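Long-range contacts in CoA binding domain protein (Escherichia coli, PDB 3QA9), which is of unknown function but belongs to the CoA binding domain family, with a Rossmann-type fold of helices around a parallel beta sheet: residues A[91-95]-A[116-122]; A[35-39]-A[128-132]. All blocks are in the same frame, centred on the assembly; numbering follows the deposited sequence.

Both contacts join helices of one Rossmann-type domain, on opposite sides of the chain's centre. Interaction 1 pairs helix 87-97 with the end of helix 111-119, two consecutive crossover helices of the parallel sheet. Interaction 2 brings helix 34-43 against the start of helix 130-137, segments far apart in sequence; interaction 1 falls between them along the chain. The centres of the two contacts are 21 Å apart and their nearest atoms about 11 Å apart, so they do not touch. Interaction 1 is partly buried, and its centre lies about 14 Å from the centre of the chain; for interaction 2, which is buried, that distance is about 8 Å. Neither contact has a hydrogen bond between its segments.

Interaction 1: A[91-95]-A[116-122]; sequences VVYAI and QAKEAGL
Ile-95 lies against the end of helix 111-119, with Ala-120 and Leu-122 as its main partners. Ile-95 CD1 is 3.6 Å from Ala-120 CB. CG1 and CG2 also touch this methyl, so both branches of Ile-95 pack on the one alanine. With chi1 at -65°, Ile-95 CG1 sits beside the backbone N, and from there it reaches Leu-122 CD1 at 4.0 Å. The two side chains cross at a slant. The other Leu-122 methyl, CD2, approaches Ala-94 CB at 4.3 Å. Both Ala-94 and Leu-122 also touch Val-102 of strand 101-104, which ties the contact to the sheet.

The helices belong to consecutive beta-alpha-beta crossovers of a Rossmann-type fold. Helix 111-119 closes with a Schellman motif at Gly-121, which has positive phi. Leu-122 N bonds back to Ala-117 O, and Gly-121 N to Lys-118 O. This turn brings Leu-122 round toward helix 87-97.

Gln-116 flanks the contact from an exposed position. Its CG is anti to the backbone N (chi1 -170°), and the chain beyond is extended, which carries the amide out to Val-92, whose side chain it crosses at an angle. Val-92 CG2 lies off the amide plane, 3.7 Å from Gln-116 NE2, in van der Waals contact. Val-91 CG1 meets Ala-117 CB at 3.8 Å.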
loop_
_atom_site.group_PDB
_atom_site.type_symbol
_atom_site.label_atom_id
_atom_site.label_comp_id
_atom_site.label_asym_id
_atom_site.label_seq_id
_atom_site.Cartn_x
_atom_site.Cartn_y
_atom_site.Cartn_z
ATOM N N VAL A 91 9.806 0.823 4.995
ATOM C CA VAL A 91 9.349 0.091 6.157
ATOM C C VAL A 91 9.752 0.821 7.432
ATOM O O VAL A 91 8.965 0.949 8.355
ATOM C CB VAL A 91 9.934 -1.309 6.176
ATOM C CG1 VAL A 91 9.841 -1.902 7.582
ATOM C CG2 VAL A 91 9.178 -2.153 5.188
ATOM N N VAL A 92 10.987 1.302 7.479
ATOM C CA VAL A 92 11.459 2.031 8.656
ATOM C C VAL A 92 10.571 3.246 8.859
ATOM O O VAL A 92 10.188 3.584 9.981
ATOM C CB VAL A 92 12.916 2.496 8.490
ATOM C CG1 VAL A 92 13.281 3.467 9.611
ATOM C CG2 VAL A 92 13.839 1.295 8.515
ATOM N N TYR A 93 10.252 3.906 7.755
ATOM C CA TYR A 93 9.386 5.061 7.806
ATOM C C TYR A 93 7.988 4.710 8.232
ATOM O O TYR A 93 7.354 5.461 8.962
ATOM C CB TYR A 93 9.371 5.756 6.452
ATOM C CG TYR A 93 10.614 6.550 6.280
ATOM C CD1 TYR A 93 11.175 7.163 7.381
ATOM C CD2 TYR A 93 11.231 6.694 5.049
ATOM C CE1 TYR A 93 12.304 7.903 7.289
ATOM C CE2 TYR A 93 12.385 7.454 4.931
ATOM C CZ TYR A 93 12.908 8.049 6.076
ATOM O OH TYR A 93 14.007 8.848 6.054
ATOM N N ALA A 94 7.513 3.558 7.780
ATOM C CA ALA A 94 6.179 3.102 8.138
ATOM C C ALA A 94 6.109 2.854 9.637
ATOM O O ALA A 94 5.083 3.107 10.280
ATOM C CB ALA A 94 5.839 1.819 7.389
ATOM N N ILE A 95 7.204 2.350 10.195
ATOM C CA ILE A 95 7.262 2.070 11.628
ATOM C C ILE A 95 7.228 3.386 12.392
ATOM O O ILE A 95 6.457 3.554 13.336
ATOM C CB ILE A 95 8.547 1.302 11.980
ATOM C CG1 ILE A 95 8.512 -0.081 11.320
ATOM C CG2 ILE A 95 8.689 1.168 13.490
ATOM C CD1 ILE A 95 9.836 -0.835 11.381
ATOM N N GLN A 116 11.672 -6.914 9.600
ATOM C CA GLN A 116 11.816 -5.721 10.419
ATOM C C GLN A 116 10.443 -5.150 10.776
ATOM O O GLN A 116 10.181 -4.797 11.915
ATOM C CB GLN A 116 12.656 -4.685 9.679
ATOM C CG GLN A 116 13.042 -3.526 10.543
ATOM C CD GLN A 116 13.969 -2.589 9.819
ATOM O OE1 GLN A 116 14.075 -2.629 8.595
ATOM N NE2 GLN A 116 14.646 -1.736 10.566
ATOM N N ALA A 117 9.556 -5.073 9.799
ATOM C CA ALA A 117 8.208 -4.574 10.066
ATOM C C ALA A 117 7.493 -5.478 11.060
ATOM O O ALA A 117 6.881 -5.001 12.013
ATOM C CB ALA A 117 7.407 -4.504 8.794
ATOM N N LYS A 118 7.576 -6.783 10.833
ATOM C CA LYS A 118 6.939 -7.730 11.727
ATOM C C LYS A 118 7.418 -7.590 13.150
ATOM O O LYS A 118 6.627 -7.627 14.086
ATOM C CB LYS A 118 7.169 -9.163 11.248
ATOM C CG LYS A 118 6.262 -9.501 10.128
ATOM C CD LYS A 118 6.525 -10.871 9.559
ATOM C CE LYS A 118 5.560 -11.886 10.081
ATOM N NZ LYS A 118 5.854 -13.209 9.440
ATOM N N GLU A 119 8.721 -7.429 13.306
ATOM C CA GLU A 119 9.303 -7.282 14.627
ATOM C C GLU A 119 8.791 -6.034 15.328
ATOM O O GLU A 119 8.668 -6.022 16.553
ATOM C CB GLU A 119 10.833 -7.239 14.536
ATOM C CG GLU A 119 11.469 -8.579 14.171
ATOM C CD GLU A 119 11.260 -9.639 15.242
ATOM O OE1 GLU A 119 11.547 -9.359 16.425
ATOM O OE2 GLU A 119 10.813 -10.753 14.903
ATOM N N ALA A 120 8.479 -4.995 14.555
ATOM C CA ALA A 120 7.981 -3.744 15.124
ATOM C C ALA A 120 6.480 -3.784 15.414
ATOM O O ALA A 120 5.909 -2.802 15.898
ATOM C CB ALA A 120 8.305 -2.576 14.188
ATOM N N GLY A 121 5.845 -4.915 15.112
ATOM C CA GLY A 121 4.424 -5.060 15.382
ATOM C C GLY A 121 3.479 -4.892 14.205
ATOM O O GLY A 121 2.269 -5.042 14.359
ATOM N N LEU A 122 4.010 -4.581 13.029
ATOM C CA LEU A 122 3.154 -4.413 11.864
ATOM C C LEU A 122 2.817 -5.721 11.166
ATOM O O LEU A 122 3.564 -6.695 11.238
ATOM C CB LEU A 122 3.791 -3.459 10.849
ATOM C CG LEU A 122 3.874 -1.987 11.256
ATOM C CD1 LEU A 122 5.013 -1.804 12.262
ATOM C CD2 LEU A 122 4.097 -1.120 10.021
#

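Interaction 2: A[35-39]-A[128-132]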
loop_
_atom_site.group_PDB
_atom_site.type_symbol
_atom_site.label_atom_id
_atom_site.label_comp_id
_atom_site.label_asym_id
_atom_site.label_seq_id
_atom_site.Cartn_x
_atom_site.Cartn_y
_atom_site.Cartn_z
ATOM N N ALA A 35 0.815 1.100 -10.374
ATOM C CA ALA A 35 0.689 2.005 -9.236
ATOM C C ALA A 35 -0.442 3.014 -9.432
ATOM O O ALA A 35 -1.162 3.348 -8.488
ATOM C CB ALA A 35 2.002 2.739 -9.013
ATOM N N ASN A 36 -0.590 3.510 -10.654
ATOM C CA ASN A 36 -1.641 4.479 -10.960
ATOM C C ASN A 36 -3.016 3.810 -10.944
ATOM O O ASN A 36 -3.968 4.317 -10.336
ATOM C CB ASN A 36 -1.374 5.110 -12.332
ATOM C CG ASN A 36 -2.348 6.229 -12.668
ATOM O OD1 ASN A 36 -3.506 5.983 -13.005
ATOM N ND2 ASN A 36 -1.879 7.468 -12.579
ATOM N N ILE A 37 -3.118 2.663 -11.606
ATOM C CA ILE A 37 -4.382 1.935 -11.661
ATOM C C ILE A 37 -4.899 1.576 -10.268
ATOM O O ILE A 37 -6.068 1.812 -9.949
ATOM C CB ILE A 37 -4.237 0.646 -12.486
ATOM C CG1 ILE A 37 -3.918 0.996 -13.943
ATOM C CG2 ILE A 37 -5.509 -0.173 -12.392
ATOM C CD1 ILE A 37 -3.557 -0.221 -14.801
ATOM N N VAL A 38 -4.027 1.007 -9.442
ATOM C CA VAL A 38 -4.410 0.622 -8.088
ATOM C C VAL A 38 -4.802 1.855 -7.281
ATOM O O VAL A 38 -5.795 1.844 -6.558
ATOM C CB VAL A 38 -3.255 -0.118 -7.375
ATOM C CG1 VAL A 38 -3.637 -0.438 -5.933
ATOM C CG2 VAL A 38 -2.925 -1.404 -8.139
ATOM N N MET A 39 -4.035 2.930 -7.409
ATOM C CA MET A 39 -4.371 4.127 -6.661
ATOM C C MET A 39 -5.746 4.665 -7.044
ATOM O O MET A 39 -6.541 5.024 -6.173
ATOM C CB MET A 39 -3.320 5.214 -6.866
ATOM C CG MET A 39 -3.584 6.434 -6.000
ATOM S SD MET A 39 -2.242 7.616 -6.012
ATOM C CE MET A 39 -3.148 9.119 -5.589
ATOM N N ARG A 128 0.553 -9.756 -3.164
ATOM C CA ARG A 128 -0.875 -9.573 -3.369
ATOM C C ARG A 128 -1.058 -8.171 -3.914
ATOM O O ARG A 128 -0.169 -7.348 -3.805
ATOM C CB ARG A 128 -1.652 -9.685 -2.057
ATOM C CG ARG A 128 -1.498 -10.998 -1.353
ATOM C CD ARG A 128 -2.538 -11.140 -0.290
ATOM N NE ARG A 128 -2.208 -12.162 0.703
ATOM C CZ ARG A 128 -2.918 -13.260 0.905
ATOM N NH1 ARG A 128 -3.993 -13.483 0.172
ATOM N NH2 ARG A 128 -2.565 -14.117 1.849
ATOM N N CYS A 129 -2.214 -7.914 -4.506
ATOM C CA CYS A 129 -2.531 -6.589 -5.035
ATOM C C CYS A 129 -3.752 -6.087 -4.287
ATOM O O CYS A 129 -4.743 -6.787 -4.207
ATOM C CB CYS A 129 -2.844 -6.645 -6.529
ATOM S SG CYS A 129 -3.388 -5.058 -7.182
ATOM N N MET A 130 -3.681 -4.883 -3.727
ATOM C CA MET A 130 -4.816 -4.338 -2.980
ATOM C C MET A 130 -6.095 -4.329 -3.823
ATOM O O MET A 130 -7.180 -4.643 -3.330
ATOM C CB MET A 130 -4.514 -2.918 -2.475
ATOM C CG MET A 130 -3.539 -2.887 -1.293
ATOM S SD MET A 130 -3.485 -1.325 -0.389
ATOM C CE MET A 130 -4.939 -1.476 0.666
ATOM N N MET A 131 -5.960 -3.977 -5.095
ATOM C CA MET A 131 -7.106 -3.942 -5.993
ATOM C C MET A 131 -7.657 -5.346 -6.250
ATOM O O MET A 131 -8.862 -5.575 -6.111
ATOM C CB MET A 131 -6.711 -3.276 -7.315
ATOM C CG MET A 131 -7.804 -3.303 -8.380
ATOM S SD MET A 131 -7.376 -2.295 -9.820
ATOM C CE MET A 131 -5.929 -3.153 -10.412
ATOM N N ARG A 132 -6.777 -6.284 -6.612
ATOM C CA ARG A 132 -7.190 -7.663 -6.884
ATOM C C ARG A 132 -7.839 -8.294 -5.652
ATOM O O ARG A 132 -8.837 -9.006 -5.756
ATOM C CB ARG A 132 -5.984 -8.512 -7.316
ATOM C CG ARG A 132 -6.315 -9.984 -7.607
ATOM C CD ARG A 132 -7.025 -10.141 -8.945
ATOM N NE ARG A 132 -8.119 -11.119 -8.951
ATOM C CZ ARG A 132 -9.308 -10.931 -8.381
ATOM N NH1 ARG A 132 -9.569 -9.803 -7.742
ATOM N NH2 ARG A 132 -10.264 -11.845 -8.504
#
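Met-131 reaches across to helix 34-43 and sets its thioether end against Ile-37 and Val-38. Its side chain is extended through chi1 and chi2, from CA out to SD. The last bond then turns (chi3 63°), which brings the terminal methyl onto the neighbouring helix. Met-131 CE is 3.6 Å from Ile-37 CG2, and Met-131 SD is close to the same methyl at 3.8 Å. The Met-131 side chain runs obliquely to those of both Ile-37 and Val-38.

Val-38 uses its two methyls on different partners. Val-38 CG2, beside the backbone N, meets Cys-129 SG at 3.8 Å and Met-131 CE at 4.2 Å. Val-38 CG1 points to the base of Met-130, 4.3 Å from Met-130 CB. The rest of Met-130 leads away from segment 35-39, to Leu-16 of helix 9-18 and to Leu-42 further along helix 34-43.

Both segments lie near the N-terminal ends of their helices. In a Rossmann-type fold such ends face the C-terminal edge of the parallel sheet. Cys-129 is the N-cap of helix 130-137: its SG accepts a weak bond from Arg-132 N, 3.6 Å long and nearly straight at 171°. Met-130 N is hydrogen-bonded to Gln-105 OE1.

No hydrogen bond crosses between the segments; methyls and a methylene meet one another and two sulfurs. This is consistent with dispersion and burial, not polar bonds, accounting for the contact.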